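Local coordinates for protein uncharacterized metal-dependent hydrolase (Pyrococcus horikoshii, PDB 3IGH) that is of unknown exact function but belongs to the amidohydrolase family and probably hydrolyses carbon-nitrogen bonds other than peptide bonds, at residues V202-E212 / I229-V239; A214-E222 / L248-I258. All coordinates share one frame; numbering follows the deposited sequence. Where two conformers were deposited one is given.

Contact 1 and contact 2 lie side by side in the barrel typical of the amidohydrolase family, their centres about 9 Å apart. Along the chain their segments alternate: strand 202-210, helix 212-223, strand 230-235, then strands 251-252 and 256-264. Contact 1 pairs the first and second parallel barrel strands of this run, whereas contact 2 packs the helix that connects them against the start of the third. Probable backbone bonds from T257 N to V231 O and from A233 N to T257 O join the two directly. K203 of contact 1 and R255 of contact 2 also hold one sulfate between them. Contact 2 additionally reaches the second subunit.

Contact 1: residues V202-E212 / I229-V239; sequences VKSVSFMSVNE and INVFAYVTPEV. With SO4 (sulfate ion), chain H; SO4 (sulfate ion), chain O.
The Y234 ring lies alongside M208, both side chains pointing the same way, with SD 4.4 Å from the ring centroid and 35° off its normal: an oblique Met-aromatic contact. F207 O lies at the edge of this ring, near its plane. Two bends in the methionine (chi2 and chi3 both -62°) fold SD and CE back onto Y234 CG. Two residues earlier, V205 O sits in the plane of the F232 ring at its edge, 3.5 Å from CD2. F207 meets V231 CG1 near its ring edge, while V210 CG2 rests over the centre of one face. These are neighbouring parallel strands of a TIM-type barrel, linked as a beta-alpha-beta unit through helix 212-223. S204, S206, M208, N230, F232 and Y234 share one face, where Y234 OH reaches D310; F207 and V231 on the other face pack on L70, as does I229 just before the strand. The backbone ladder is regular up to Y234 N to F207 O (2.8 Å). S209, in a left-handed conformation, turns the corner as an extra residue, and V210 N bonds Y234 O (2.9 Å). At the other end N230 ND2 donates almost straight, in its amide plane, to S204 OG (2.9 Å); ND2 also reaches E466, and OD1 accepts from R255 NH1. Both segments lead into helices: T236 OG1 caps V239 N, N211 OD1 caps A214 N, and V239 CG2 packs 3.4 Å from E212 N.

Contact 2: residues A214-E222 / L248-I258; sequences ALRALFYLE and LGRFQGNRLTI. With SO4 (sulfate ion), chain K; SO4 (sulfate ion), chain O.
A helix-to-hairpin contact on the outside of the barrel, this one ties helix 212-223, through E222, to the turn that leads into strand 256-264, and packs an apolar row beside it. The carboxylate of E222 takes three successive backbone N-H groups. OE2 accepts from N254 N (2.8 Å) and OE1 from R255 N (2.9 Å), each on its syn lone pair, while L256 N reaches OE1 (3.0 Å) from above the carboxylate plane, 54° out of it. The glutamate starts with CG anti to the backbone N (chi1 163°) and bends at chi2, 81°, which turns both oxygens onto the turn. Held by three backbone donors, the group is fixed in rotation, and its negative charge is probably stabilised by these N-H dipoles. The turn belongs to a short antiparallel beta hairpin: F251 and I258 bond to each other, and G253 N closes on L256 O. Next to this polar grip, L256 straddles the helix surface, CD1 against L218 CB and CD2 3.7 Å from F219 CD1, its side chain crossing both at about a right angle. I258 CD1 continues the row, 3.8 Å from F219 CE1 and as near to L215 CD1. That leucine methyl also lies over one face of the F219 ring, offset toward its rim. F219 and L248 come from opposite directions, L248 CD2 meeting CZ obliquely. The F219 ring also meets F251 of the second subunit, edge-to-face in the modelled conformer, and F219 packs on G247 of that subunit, which places the contact at the dimer interface. R255 leads its guanidinium away from the helix; NE donates to O2 of one sulfate, NH2 binds O3 of a second, the one shared with K203, and NH1 forms a salt bridge with E466.

Contact 1: residues V202-E212 / I229-V239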
loop_
_atom_site.group_PDB
_atom_site.type_symbol
_atom_site.label_atom_id
_atom_site.label_comp_id
_atom_site.label_asym_id
_atom_site.label_seq_id
_atom_site.Cartn_x
_atom_site.Cartn_y
_atom_site.Cartn_z
ATOM N N VAL A 202 -23.310 -4.547 1.828
ATOM C CA VAL A 202 -22.413 -3.409 1.560
ATOM C C VAL A 202 -20.982 -3.947 1.545
ATOM O O VAL A 202 -20.444 -4.323 2.593
ATOM C CB VAL A 202 -22.553 -2.303 2.640
ATOM C CG1 VAL A 202 -21.617 -1.104 2.347
ATOM C CG2 VAL A 202 -23.982 -1.823 2.725
ATOM N N LYS A 203 -20.378 -4.019 0.361
ATOM C CA LYS A 203 -19.080 -4.680 0.232
ATOM C C LYS A 203 -17.908 -3.734 -0.002
ATOM O O LYS A 203 -16.770 -4.178 -0.056
ATOM C CB LYS A 203 -19.121 -5.772 -0.834
ATOM C CG LYS A 203 -20.053 -6.929 -0.451
ATOM C CD LYS A 203 -19.896 -8.120 -1.384
ATOM C CE LYS A 203 -20.757 -9.276 -0.897
ATOM N NZ LYS A 203 -20.519 -10.499 -1.692
ATOM N N SER A 204 -18.201 -2.444 -0.140
ATOM C CA SER A 204 -17.169 -1.408 -0.307
ATOM C C SER A 204 -17.621 -0.151 0.420
ATOM O O SER A 204 -18.820 0.149 0.455
ATOM C CB SER A 204 -16.948 -1.069 -1.778
ATOM O OG SER A 204 -16.599 -2.184 -2.568
ATOM N N VAL A 205 -16.674 0.577 1.015
ATOM C CA VAL A 205 -16.985 1.820 1.723
ATOM C C VAL A 205 -15.895 2.863 1.497
ATOM O O VAL A 205 -14.750 2.504 1.211
ATOM C CB VAL A 205 -17.167 1.609 3.287
ATOM C CG1 VAL A 205 -18.295 0.598 3.620
ATOM C CG2 VAL A 205 -15.863 1.178 3.974
ATOM N N SER A 206 -16.260 4.142 1.602
ATOM C CA SER A 206 -15.284 5.175 1.940
ATOM C C SER A 206 -15.399 5.465 3.425
ATOM O O SER A 206 -16.458 5.881 3.918
ATOM C CB SER A 206 -15.492 6.472 1.162
ATOM O OG SER A 206 -15.411 6.262 -0.231
ATOM N N PHE A 207 -14.301 5.225 4.125
ATOM C CA PHE A 207 -14.212 5.411 5.570
ATOM C C PHE A 207 -13.639 6.810 5.768
ATOM O O PHE A 207 -12.488 7.067 5.442
ATOM C CB PHE A 207 -13.330 4.289 6.157
ATOM C CG PHE A 207 -13.050 4.372 7.650
ATOM C CD1 PHE A 207 -13.666 5.309 8.491
ATOM C CD2 PHE A 207 -12.169 3.448 8.221
ATOM C CE1 PHE A 207 -13.352 5.363 9.866
ATOM C CE2 PHE A 207 -11.865 3.480 9.586
ATOM C CZ PHE A 207 -12.456 4.437 10.409
ATOM N N MET A 208 -14.473 7.710 6.286
ATOM C CA MET A 208 -14.122 9.129 6.451
ATOM C C MET A 208 -13.552 9.459 7.821
ATOM O O MET A 208 -14.012 8.923 8.818
ATOM C CB MET A 208 -15.361 9.986 6.210
ATOM C CG MET A 208 -16.180 9.511 5.004
ATOM S SD MET A 208 -15.226 9.601 3.471
ATOM C CE MET A 208 -14.996 11.360 3.534
ATOM N N SER A 209 -12.578 10.378 7.840
ATOM C CA SER A 209 -11.852 10.812 9.049
ATOM C C SER A 209 -11.187 9.651 9.778
ATOM O O SER A 209 -11.419 9.407 10.969
ATOM C CB SER A 209 -12.722 11.669 9.981
ATOM O OG SER A 209 -13.140 12.840 9.311
ATOM N N VAL A 210 -10.355 8.932 9.038
ATOM C CA VAL A 210 -9.551 7.870 9.626
ATOM C C VAL A 210 -8.451 8.550 10.443
ATOM O O VAL A 210 -7.628 9.289 9.885
ATOM C CB VAL A 210 -8.934 6.964 8.507
ATOM C CG1 VAL A 210 -8.011 5.904 9.092
ATOM C CG2 VAL A 210 -10.029 6.308 7.697
ATOM N N ASN A 211 -8.444 8.323 11.758
ATOM C CA ASN A 211 -7.402 8.882 12.619
ATOM C C ASN A 211 -6.191 7.942 12.725
ATOM O O ASN A 211 -6.119 6.939 12.014
ATOM C CB ASN A 211 -7.957 9.283 14.012
ATOM C CG ASN A 211 -8.498 8.097 14.821
ATOM O OD1 ASN A 211 -8.033 6.962 14.695
ATOM N ND2 ASN A 211 -9.489 8.371 15.677
ATOM N N GLU A 212 -5.259 8.258 13.621
ATOM C CA GLU A 212 -3.972 7.549 13.699
ATOM C C GLU A 212 -4.141 6.081 14.063
ATOM O O GLU A 212 -3.603 5.199 13.388
ATOM C CB GLU A 212 -3.033 8.235 14.710
ATOM C CG GLU A 212 -2.449 9.585 14.255
ATOM C CD GLU A 212 -3.358 10.811 14.501
ATOM O OE1 GLU A 212 -4.574 10.672 14.813
ATOM O OE2 GLU A 212 -2.828 11.940 14.368
ATOM N N ILE A 229 -14.131 -6.237 3.485
ATOM C CA ILE A 229 -14.769 -5.292 2.570
ATOM C C ILE A 229 -13.694 -4.348 2.009
ATOM O O ILE A 229 -12.635 -4.178 2.616
ATOM C CB ILE A 229 -15.876 -4.441 3.283
ATOM C CG1 ILE A 229 -15.293 -3.666 4.476
ATOM C CG2 ILE A 229 -17.082 -5.324 3.688
ATOM C CD1 ILE A 229 -16.220 -2.594 5.101
ATOM N N ASN A 230 -13.969 -3.746 0.855
ATOM C CA ASN A 230 -13.091 -2.719 0.305
ATOM C C ASN A 230 -13.221 -1.428 1.104
ATOM O O ASN A 230 -14.326 -0.955 1.364
ATOM C CB ASN A 230 -13.391 -2.481 -1.180
ATOM C CG ASN A 230 -13.331 -3.761 -1.994
ATOM O OD1 ASN A 230 -12.327 -4.480 -1.967
ATOM N ND2 ASN A 230 -14.410 -4.061 -2.713
ATOM N N VAL A 231 -12.085 -0.887 1.532
ATOM C CA VAL A 231 -12.071 0.309 2.361
ATOM C C VAL A 231 -11.248 1.396 1.677
ATOM O O VAL A 231 -10.045 1.235 1.471
ATOM C CB VAL A 231 -11.498 0.016 3.770
ATOM C CG1 VAL A 231 -11.439 1.301 4.617
ATOM C CG2 VAL A 231 -12.317 -1.068 4.484
ATOM N N PHE A 232 -11.900 2.505 1.342
ATOM C CA PHE A 232 -11.214 3.674 0.807
ATOM C C PHE A 232 -11.060 4.688 1.950
ATOM O O PHE A 232 -12.017 5.375 2.331
ATOM C CB PHE A 232 -11.972 4.229 -0.417
ATOM C CG PHE A 232 -11.939 3.296 -1.605
ATOM C CD1 PHE A 232 -11.013 3.491 -2.631
ATOM C CD2 PHE A 232 -12.788 2.178 -1.666
ATOM C CE1 PHE A 232 -10.940 2.606 -3.709
ATOM C CE2 PHE A 232 -12.730 1.286 -2.745
ATOM C CZ PHE A 232 -11.799 1.501 -3.767
ATOM N N ALA A 233 -9.852 4.753 2.505
ATOM C CA ALA A 233 -9.579 5.548 3.706
ATOM C C ALA A 233 -9.365 7.021 3.396
ATOM O O ALA A 233 -8.465 7.386 2.646
ATOM C CB ALA A 233 -8.378 4.992 4.463
ATOM N N TYR A 234 -10.207 7.861 3.985
ATOM C CA TYR A 234 -10.005 9.305 3.934
ATOM C C TYR A 234 -9.550 9.752 5.307
ATOM O O TYR A 234 -10.325 9.757 6.269
ATOM C CB TYR A 234 -11.284 10.027 3.494
ATOM C CG TYR A 234 -11.565 9.921 2.007
ATOM C CD1 TYR A 234 -12.024 8.727 1.442
ATOM C CD2 TYR A 234 -11.402 11.032 1.166
ATOM C CE1 TYR A 234 -12.287 8.630 0.070
ATOM C CE2 TYR A 234 -11.672 10.945 -0.217
ATOM C CZ TYR A 234 -12.114 9.736 -0.746
ATOM O OH TYR A 234 -12.392 9.626 -2.087
ATOM N N VAL A 235 -8.274 10.107 5.390
ATOM C CA VAL A 235 -7.628 10.402 6.655
ATOM C C VAL A 235 -7.890 11.829 7.162
ATOM O O VAL A 235 -8.304 12.715 6.416
ATOM C CB VAL A 235 -6.100 10.135 6.564
ATOM C CG1 VAL A 235 -5.816 8.709 6.046
ATOM C CG2 VAL A 235 -5.406 11.160 5.664
ATOM N N THR A 236 -7.651 12.042 8.452
ATOM C CA THR A 236 -7.712 13.375 9.040
ATOM C C THR A 236 -6.479 14.156 8.564
ATOM O O THR A 236 -5.482 13.536 8.160
ATOM C CB THR A 236 -7.673 13.302 10.590
ATOM O OG1 THR A 236 -6.440 12.705 10.994
ATOM C CG2 THR A 236 -8.845 12.474 11.138
ATOM N N PRO A 237 -6.540 15.509 8.585
ATOM C CA PRO A 237 -5.341 16.323 8.310
ATOM C C PRO A 237 -4.108 15.969 9.148
ATOM O O PRO A 237 -2.988 16.063 8.648
ATOM C CB PRO A 237 -5.801 17.745 8.647
ATOM C CG PRO A 237 -7.264 17.735 8.342
ATOM C CD PRO A 237 -7.729 16.361 8.804
ATOM N N GLU A 238 -4.316 15.573 10.402
ATOM C CA GLU A 238 -3.224 15.197 11.283
ATOM C C GLU A 238 -2.542 13.929 10.771
ATOM O O GLU A 238 -1.310 13.838 10.764
ATOM C CB GLU A 238 -3.729 15.009 12.723
ATOM C CG GLU A 238 -4.205 16.302 13.418
ATOM C CD GLU A 238 -5.573 16.849 12.936
ATOM O OE1 GLU A 238 -5.829 18.050 13.178
ATOM O OE2 GLU A 238 -6.387 16.108 12.322
ATOM N N VAL A 239 -3.334 12.961 10.318
ATOM C CA VAL A 239 -2.764 11.759 9.706
ATOM C C VAL A 239 -2.085 12.058 8.370
ATOM O O VAL A 239 -1.030 11.491 8.076
ATOM C CB VAL A 239 -3.806 10.620 9.571
ATOM C CG1 VAL A 239 -3.235 9.439 8.790
ATOM C CG2 VAL A 239 -4.208 10.158 10.946
HETATM S S SO4 H . -9.361 12.140 16.119
HETATM O O1 SO4 H . -10.265 11.010 15.946
HETATM O O2 SO4 H . -9.886 13.055 17.124
HETATM O O3 SO4 H . -8.057 11.655 16.548
HETATM O O4 SO4 H . -9.210 12.843 14.853
HETATM S S SO4 O . -16.250 -11.345 -1.510
HETATM O O1 SO4 O . -15.992 -12.462 -2.415
HETATM O O2 SO4 O . -15.587 -11.614 -0.238
HETATM O O3 SO4 O . -15.706 -10.119 -2.086
HETATM O O4 SO4 O . -17.686 -11.189 -1.287
HETATM O O HOH W 1 -6.347 12.422 13.651
#

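Contact 2: residues A214-E222 / L248-I258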
loop_
_atom_site.group_PDB
_atom_site.type_symbol
_atom_site.label_atom_id
_atom_site.label_comp_id
_atom_site.label_asym_id
_atom_site.label_seq_id
_atom_site.Cartn_x
_atom_site.Cartn_y
_atom_site.Cartn_z
ATOM N N ALA A 214 -7.049 4.262 14.042
ATOM C CA ALA A 214 -7.893 3.592 13.048
ATOM C C ALA A 214 -7.037 3.182 11.847
ATOM O O ALA A 214 -7.196 2.085 11.330
ATOM C CB ALA A 214 -9.043 4.483 12.596
ATOM N N LEU A 215 -6.125 4.061 11.426
ATOM C CA LEU A 215 -5.215 3.719 10.335
ATOM C C LEU A 215 -4.298 2.547 10.684
ATOM O O LEU A 215 -4.137 1.644 9.869
ATOM C CB LEU A 215 -4.413 4.932 9.842
ATOM C CG LEU A 215 -3.537 4.667 8.595
ATOM C CD1 LEU A 215 -4.349 4.120 7.405
ATOM C CD2 LEU A 215 -2.739 5.896 8.186
ATOM N N ARG A 216 -3.729 2.541 11.893
ATOM C CA ARG A 216 -2.920 1.394 12.350
ATOM C C ARG A 216 -3.713 0.085 12.323
ATOM O O ARG A 216 -3.195 -0.956 11.918
ATOM C CB ARG A 216 -2.388 1.617 13.766
ATOM C CG ARG A 216 -1.317 2.672 13.889
ATOM C CD ARG A 216 -0.808 2.675 15.327
ATOM N NE ARG A 216 0.242 3.657 15.527
ATOM C CZ ARG A 216 1.537 3.400 15.378
ATOM N NH1 ARG A 216 2.423 4.362 15.579
ATOM N NH2 ARG A 216 1.944 2.183 15.030
ATOM N N ALA A 217 -4.967 0.153 12.768
ATOM C CA ALA A 217 -5.871 -0.994 12.765
ATOM C C ALA A 217 -6.146 -1.483 11.341
ATOM O O ALA A 217 -6.124 -2.686 11.068
ATOM C CB ALA A 217 -7.179 -0.623 13.461
ATOM N N LEU A 218 -6.412 -0.543 10.437
ATOM C CA LEU A 218 -6.660 -0.882 9.033
ATOM C C LEU A 218 -5.466 -1.570 8.374
ATOM O O LEU A 218 -5.643 -2.577 7.680
ATOM C CB LEU A 218 -7.081 0.359 8.229
ATOM C CG LEU A 218 -8.480 0.941 8.482
ATOM C CD1 LEU A 218 -8.613 2.294 7.790
ATOM C CD2 LEU A 218 -9.595 -0.029 8.036
ATOM N N PHE A 219 -4.265 -1.025 8.601
ATOM C CA PHE A 219 -3.015 -1.634 8.128
ATOM C C PHE A 219 -2.846 -3.061 8.673
ATOM O O PHE A 219 -2.476 -3.968 7.939
ATOM C CB PHE A 219 -1.792 -0.785 8.526
ATOM C CG PHE A 219 -1.542 0.411 7.637
ATOM C CD1 PHE A 219 -1.676 0.321 6.247
ATOM C CD2 PHE A 219 -1.122 1.612 8.186
ATOM C CE1 PHE A 219 -1.426 1.432 5.424
ATOM C CE2 PHE A 219 -0.866 2.724 7.378
ATOM C CZ PHE A 219 -1.023 2.635 5.991
ATOM N N TYR A 220 -3.127 -3.244 9.962
ATOM C CA TYR A 220 -3.082 -4.568 10.590
ATOM C C TYR A 220 -4.032 -5.555 9.897
ATOM O O TYR A 220 -3.620 -6.638 9.483
ATOM C CB TYR A 220 -3.427 -4.457 12.088
ATOM C CG TYR A 220 -3.591 -5.801 12.762
ATOM C CD1 TYR A 220 -2.476 -6.543 13.164
ATOM C CD2 TYR A 220 -4.864 -6.344 12.984
ATOM C CE1 TYR A 220 -2.626 -7.788 13.778
ATOM C CE2 TYR A 220 -5.022 -7.583 13.585
ATOM C CZ TYR A 220 -3.898 -8.295 13.989
ATOM O OH TYR A 220 -4.054 -9.520 14.586
ATOM N N LEU A 221 -5.296 -5.162 9.758
ATOM C CA LEU A 221 -6.308 -6.024 9.143
ATOM C C LEU A 221 -5.991 -6.382 7.699
ATOM O O LEU A 221 -6.178 -7.523 7.296
ATOM C CB LEU A 221 -7.691 -5.376 9.233
ATOM C CG LEU A 221 -8.326 -5.349 10.630
ATOM C CD1 LEU A 221 -9.542 -4.471 10.608
ATOM C CD2 LEU A 221 -8.695 -6.759 11.115
ATOM N N GLU A 222 -5.516 -5.399 6.933
ATOM C CA GLU A 222 -5.039 -5.618 5.559
ATOM C C GLU A 222 -3.898 -6.654 5.474
ATOM O O GLU A 222 -3.983 -7.577 4.663
ATOM C CB GLU A 222 -4.669 -4.276 4.892
ATOM C CG GLU A 222 -3.796 -4.340 3.622
ATOM C CD GLU A 222 -4.553 -4.654 2.332
ATOM O OE1 GLU A 222 -5.804 -4.705 2.328
ATOM O OE2 GLU A 222 -3.873 -4.845 1.300
ATOM N N LEU A 248 3.960 8.752 1.523
ATOM C CA LEU A 248 2.866 7.845 1.175
ATOM C C LEU A 248 1.651 8.638 0.689
ATOM O O LEU A 248 1.056 9.403 1.453
ATOM C CB LEU A 248 2.495 6.948 2.366
ATOM C CG LEU A 248 1.285 5.998 2.225
ATOM C CD1 LEU A 248 1.449 5.096 1.014
ATOM C CD2 LEU A 248 1.101 5.144 3.484
ATOM N N GLY A 249 1.296 8.455 -0.583
ATOM C CA GLY A 249 0.088 9.053 -1.139
ATOM C C GLY A 249 -0.950 7.996 -1.461
ATOM O O GLY A 249 -1.101 7.025 -0.696
ATOM N N ARG A 250 -1.674 8.150 -2.576
ATOM C CA ARG A 250 -2.634 7.110 -2.958
ATOM C C ARG A 250 -1.905 5.782 -3.107
ATOM O O ARG A 250 -0.834 5.704 -3.727
ATOM C CB ARG A 250 -3.449 7.451 -4.217
ATOM C CG ARG A 250 -4.656 6.507 -4.386
ATOM C CD ARG A 250 -5.744 7.031 -5.303
ATOM N NE ARG A 250 -7.021 6.341 -5.084
ATOM C CZ ARG A 250 -8.117 6.913 -4.583
ATOM N NH1 ARG A 250 -8.113 8.201 -4.254
ATOM N NH2 ARG A 250 -9.231 6.200 -4.422
ATOM N N PHE A 251 -2.479 4.752 -2.496
ATOM C CA PHE A 251 -1.882 3.426 -2.468
ATOM C C PHE A 251 -3.020 2.413 -2.396
ATOM O O PHE A 251 -3.799 2.418 -1.432
ATOM C CB PHE A 251 -0.962 3.312 -1.238
ATOM C CG PHE A 251 0.135 2.264 -1.351
ATOM C CD1 PHE A 251 0.555 1.771 -2.580
ATOM C CD2 PHE A 251 0.782 1.805 -0.197
ATOM C CE1 PHE A 251 1.578 0.809 -2.654
ATOM C CE2 PHE A 251 1.812 0.858 -0.261
ATOM C CZ PHE A 251 2.209 0.357 -1.495
ATOM N N GLN A 252 -3.106 1.563 -3.410
ATOM C CA GLN A 252 -4.171 0.589 -3.492
ATOM C C GLN A 252 -3.623 -0.796 -3.163
ATOM O O GLN A 252 -2.802 -1.356 -3.899
ATOM C CB GLN A 252 -4.804 0.643 -4.882
ATOM C CG GLN A 252 -6.312 0.535 -4.882
ATOM C CD GLN A 252 -6.802 -0.741 -5.512
ATOM O OE1 GLN A 252 -6.580 -0.979 -6.698
ATOM N NE2 GLN A 252 -7.488 -1.567 -4.730
ATOM N N GLY A 253 -4.057 -1.327 -2.026
ATOM C CA GLY A 253 -3.697 -2.674 -1.604
ATOM C C GLY A 253 -4.744 -3.660 -2.064
ATOM O O GLY A 253 -5.444 -3.426 -3.055
ATOM N N ASN A 254 -4.855 -4.765 -1.338
ATOM C CA ASN A 254 -5.820 -5.802 -1.655
ATOM C C ASN A 254 -7.250 -5.356 -1.329
ATOM O O ASN A 254 -8.134 -5.396 -2.173
ATOM C CB ASN A 254 -5.469 -7.067 -0.874
ATOM C CG ASN A 254 -6.427 -8.200 -1.143
ATOM O OD1 ASN A 254 -6.810 -8.452 -2.289
ATOM N ND2 ASN A 254 -6.824 -8.890 -0.084
ATOM N N ARG A 255 -7.461 -4.918 -0.100
ATOM C CA ARG A 255 -8.766 -4.409 0.321
ATOM C C ARG A 255 -8.707 -2.947 0.749
ATOM O O ARG A 255 -9.694 -2.220 0.619
ATOM C CB ARG A 255 -9.286 -5.246 1.484
ATOM C CG ARG A 255 -9.686 -6.647 1.093
ATOM C CD ARG A 255 -10.938 -6.607 0.282
ATOM N NE ARG A 255 -11.571 -7.919 0.183
ATOM C CZ ARG A 255 -12.722 -8.135 -0.440
ATOM N NH1 ARG A 255 -13.362 -7.125 -1.016
ATOM N NH2 ARG A 255 -13.231 -9.358 -0.490
ATOM N N LEU A 256 -7.553 -2.535 1.273
ATOM C CA LEU A 256 -7.360 -1.176 1.767
ATOM C C LEU A 256 -6.748 -0.272 0.702
ATOM O O LEU A 256 -5.722 -0.608 0.093
ATOM C CB LEU A 256 -6.462 -1.190 3.016
ATOM C CG LEU A 256 -6.094 0.157 3.661
ATOM C CD1 LEU A 256 -7.351 0.847 4.233
ATOM C CD2 LEU A 256 -5.029 -0.033 4.747
ATOM N N THR A 257 -7.382 0.878 0.493
ATOM C CA THR A 257 -6.828 1.958 -0.310
ATOM C C THR A 257 -6.598 3.170 0.587
ATOM O O THR A 257 -7.523 3.627 1.275
ATOM C CB THR A 257 -7.807 2.379 -1.432
ATOM O OG1 THR A 257 -8.197 1.221 -2.176
ATOM C CG2 THR A 257 -7.174 3.410 -2.384
ATOM N N ILE A 258 -5.374 3.694 0.586
ATOM C CA ILE A 258 -5.130 5.022 1.156
ATOM C C ILE A 258 -5.646 5.969 0.083
ATOM O O ILE A 258 -5.034 6.096 -0.976
ATOM C CB ILE A 258 -3.621 5.256 1.460
ATOM C CG1 ILE A 258 -3.054 4.102 2.302
ATOM C CG2 ILE A 258 -3.394 6.625 2.143
ATOM C CD1 ILE A 258 -3.810 3.823 3.621
HETATM S S SO4 K . -9.900 -11.080 -0.061
HETATM O O1 SO4 K . -9.896 -12.518 0.188
HETATM O O2 SO4 K . -10.337 -10.378 1.140
HETATM O O3 SO4 K . -8.559 -10.647 -0.425
HETATM O O4 SO4 K . -10.805 -10.782 -1.166
HETATM S S SO4 O . -16.250 -11.345 -1.510
HETATM O O1 SO4 O . -15.992 -12.462 -2.415
HETATM O O2 SO4 O . -15.587 -11.614 -0.238
HETATM O O3 SO4 O . -15.706 -10.119 -2.086
HETATM O O4 SO4 O . -17.686 -11.189 -1.287
HETATM O O HOH W 2 -6.317 -7.429 2.532
#